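Local coordinates for protein PHO85 cyclin-10 (Saccharomyces cerevisiae, PDB 4KRD) that serves as a cyclin partner of the kinase PHO85, forming a holoenzyme that phosphorylates and negatively regulates the glycogen synthase GSY2, at residues A85-R90 against R135-A140. Sequence-based numbering, arbitrary orientation.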
loop_
_atom_site.group_PDB
_atom_site.type_symbol
_atom_site.label_atom_id
_atom_site.label_comp_id
_atom_site.label_asym_id
_atom_site.label_seq_id
_atom_site.Cartn_x
_atom_site.Cartn_y
_atom_site.Cartn_z
ATOM N N ALA B 85 27.186 -14.950 -0.830
ATOM C CA ALA B 85 27.444 -14.368 0.483
ATOM C C ALA B 85 28.171 -13.033 0.363
ATOM O O ALA B 85 27.824 -12.071 1.043
ATOM C CB ALA B 85 28.229 -15.334 1.351
ATOM N N ASP B 86 29.167 -12.970 -0.518
ATOM C CA ASP B 86 29.946 -11.747 -0.690
ATOM C C ASP B 86 29.137 -10.661 -1.402
ATOM O O ASP B 86 29.314 -9.473 -1.140
ATOM C CB ASP B 86 31.237 -12.019 -1.474
ATOM C CG ASP B 86 32.220 -12.903 -0.711
ATOM O OD1 ASP B 86 32.144 -12.957 0.535
ATOM O OD2 ASP B 86 33.077 -13.541 -1.367
ATOM N N PHE B 87 28.266 -11.073 -2.316
ATOM C CA PHE B 87 27.420 -10.133 -3.038
ATOM C C PHE B 87 26.468 -9.465 -2.055
ATOM O O PHE B 87 26.249 -8.251 -2.096
ATOM C CB PHE B 87 26.641 -10.859 -4.128
ATOM C CG PHE B 87 25.852 -9.949 -5.022
ATOM C CD1 PHE B 87 26.438 -8.817 -5.569
ATOM C CD2 PHE B 87 24.529 -10.246 -5.343
ATOM C CE1 PHE B 87 25.719 -7.972 -6.410
ATOM C CE2 PHE B 87 23.800 -9.416 -6.185
ATOM C CZ PHE B 87 24.398 -8.266 -6.719
ATOM N N LEU B 88 25.914 -10.271 -1.159
ATOM C CA LEU B 88 25.030 -9.768 -0.124
ATOM C C LEU B 88 25.762 -8.818 0.825
ATOM O O LEU B 88 25.188 -7.831 1.273
ATOM C CB LEU B 88 24.382 -10.927 0.637
ATOM C CG LEU B 88 23.174 -11.567 -0.051
ATOM C CD1 LEU B 88 22.806 -12.898 0.597
ATOM C CD2 LEU B 88 21.993 -10.587 -0.024
ATOM N N LYS B 89 27.026 -9.116 1.127
ATOM C CA LYS B 89 27.852 -8.217 1.937
ATOM C C LYS B 89 28.029 -6.888 1.227
ATOM O O LYS B 89 27.902 -5.823 1.840
ATOM C CB LYS B 89 29.244 -8.814 2.193
ATOM C CG LYS B 89 29.270 -10.056 3.062
ATOM C CD LYS B 89 30.598 -10.813 2.921
ATOM C CE LYS B 89 30.593 -12.116 3.725
ATOM N NZ LYS B 89 31.654 -13.060 3.271
ATOM N N ARG B 90 28.350 -6.951 -0.063
ATOM C CA ARG B 90 28.524 -5.735 -0.851
ATOM C C ARG B 90 27.258 -4.869 -0.860
ATOM O O ARG B 90 27.334 -3.654 -0.698
ATOM C CB ARG B 90 28.979 -6.058 -2.279
ATOM C CG ARG B 90 28.922 -4.862 -3.223
ATOM C CD ARG B 90 29.532 -5.150 -4.586
ATOM N NE ARG B 90 29.238 -4.073 -5.529
ATOM C CZ ARG B 90 29.913 -2.928 -5.601
ATOM N NH1 ARG B 90 30.940 -2.703 -4.789
ATOM N NH2 ARG B 90 29.560 -2.003 -6.487
ATOM N N ARG B 135 20.785 -12.928 -9.984
ATOM C CA ARG B 135 19.772 -11.980 -10.433
ATOM C C ARG B 135 18.522 -12.035 -9.559
ATOM O O ARG B 135 17.816 -11.038 -9.428
ATOM C CB ARG B 135 19.416 -12.225 -11.903
ATOM C CG ARG B 135 20.528 -11.816 -12.870
ATOM C CD ARG B 135 20.095 -12.015 -14.317
ATOM N NE ARG B 135 21.105 -11.539 -15.256
ATOM C CZ ARG B 135 20.945 -11.503 -16.571
ATOM N NH1 ARG B 135 19.806 -11.906 -17.119
ATOM N NH2 ARG B 135 21.925 -11.049 -17.341
ATOM N N MET B 136 18.249 -13.203 -8.980
ATOM C CA MET B 136 17.131 -13.356 -8.049
ATOM C C MET B 136 17.337 -12.523 -6.784
ATOM O O MET B 136 16.403 -11.909 -6.270
ATOM C CB MET B 136 16.938 -14.828 -7.684
ATOM C CG MET B 136 15.771 -15.100 -6.743
ATOM S SD MET B 136 14.146 -14.719 -7.448
ATOM C CE MET B 136 14.105 -15.858 -8.830
ATOM N N ILE B 137 18.562 -12.519 -6.277
ATOM C CA ILE B 137 18.919 -11.716 -5.109
ATOM C C ILE B 137 18.716 -10.230 -5.377
ATOM O O ILE B 137 18.128 -9.516 -4.571
ATOM C CB ILE B 137 20.380 -11.978 -4.685
ATOM C CG1 ILE B 137 20.487 -13.354 -4.022
ATOM C CG2 ILE B 137 20.872 -10.900 -3.744
ATOM C CD1 ILE B 137 21.920 -13.855 -3.859
ATOM N N ILE B 138 19.224 -9.774 -6.512
ATOM C CA ILE B 138 19.026 -8.400 -6.950
ATOM C C ILE B 138 17.541 -8.004 -6.931
ATOM O O ILE B 138 17.165 -7.004 -6.323
ATOM C CB ILE B 138 19.607 -8.215 -8.353
ATOM C CG1 ILE B 138 21.134 -8.379 -8.308
ATOM C CG2 ILE B 138 19.267 -6.839 -8.911
ATOM C CD1 ILE B 138 21.791 -8.171 -9.652
ATOM N N ALA B 139 16.707 -8.793 -7.595
ATOM C CA ALA B 139 15.268 -8.496 -7.685
ATOM C C ALA B 139 14.551 -8.511 -6.337
ATOM O O ALA B 139 13.740 -7.617 -6.036
ATOM C CB ALA B 139 14.597 -9.479 -8.655
ATOM N N ALA B 140 14.831 -9.527 -5.514
ATOM C CA ALA B 140 14.127 -9.683 -4.239
ATOM C C ALA B 140 14.483 -8.569 -3.265
ATOM O O ALA B 140 13.627 -8.077 -2.518
ATOM C CB ALA B 140 14.406 -11.060 -3.628
#
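Phe87 presents the edge of its ring, not a face, to Ile138: CG1 of the isoleucine lies near the ring plane, 3.6 Å from both CE2 and CZ, and the isoleucine chain stands roughly perpendicular to the phenylalanine's. Beside it, Ile137 and Phe87 lie alongside one another, pointing opposite ways, with Ile137 CG2 at 4.0 Å from Phe87 CD2. Because CG of Phe87 stands anti to the backbone N (chi1 -174°), the ring is carried toward helix 130-148. This helix and helix 84-95 both belong to the mainly helical cyclin domain; locally their axes run 29° from parallel and 11.1 Å apart, and the pair illustrates how widely spaced helices can be joined by long apolar side chains rather than by close backbone approach. The same CG2 methyl of Ile137 also meets Leu88 CD2, at 3.9 Å. With an alanine in place of Phe87, Ile138 CG1 would probably lose its aromatic neighbour and a gap open between the helices. This apolar seam is buried by further parts of the same chain: helix 36-54 adds Phe43 against Leu88 and Ile47 against Ile137, while Leu169 of helix 166-180 packs on Ile138.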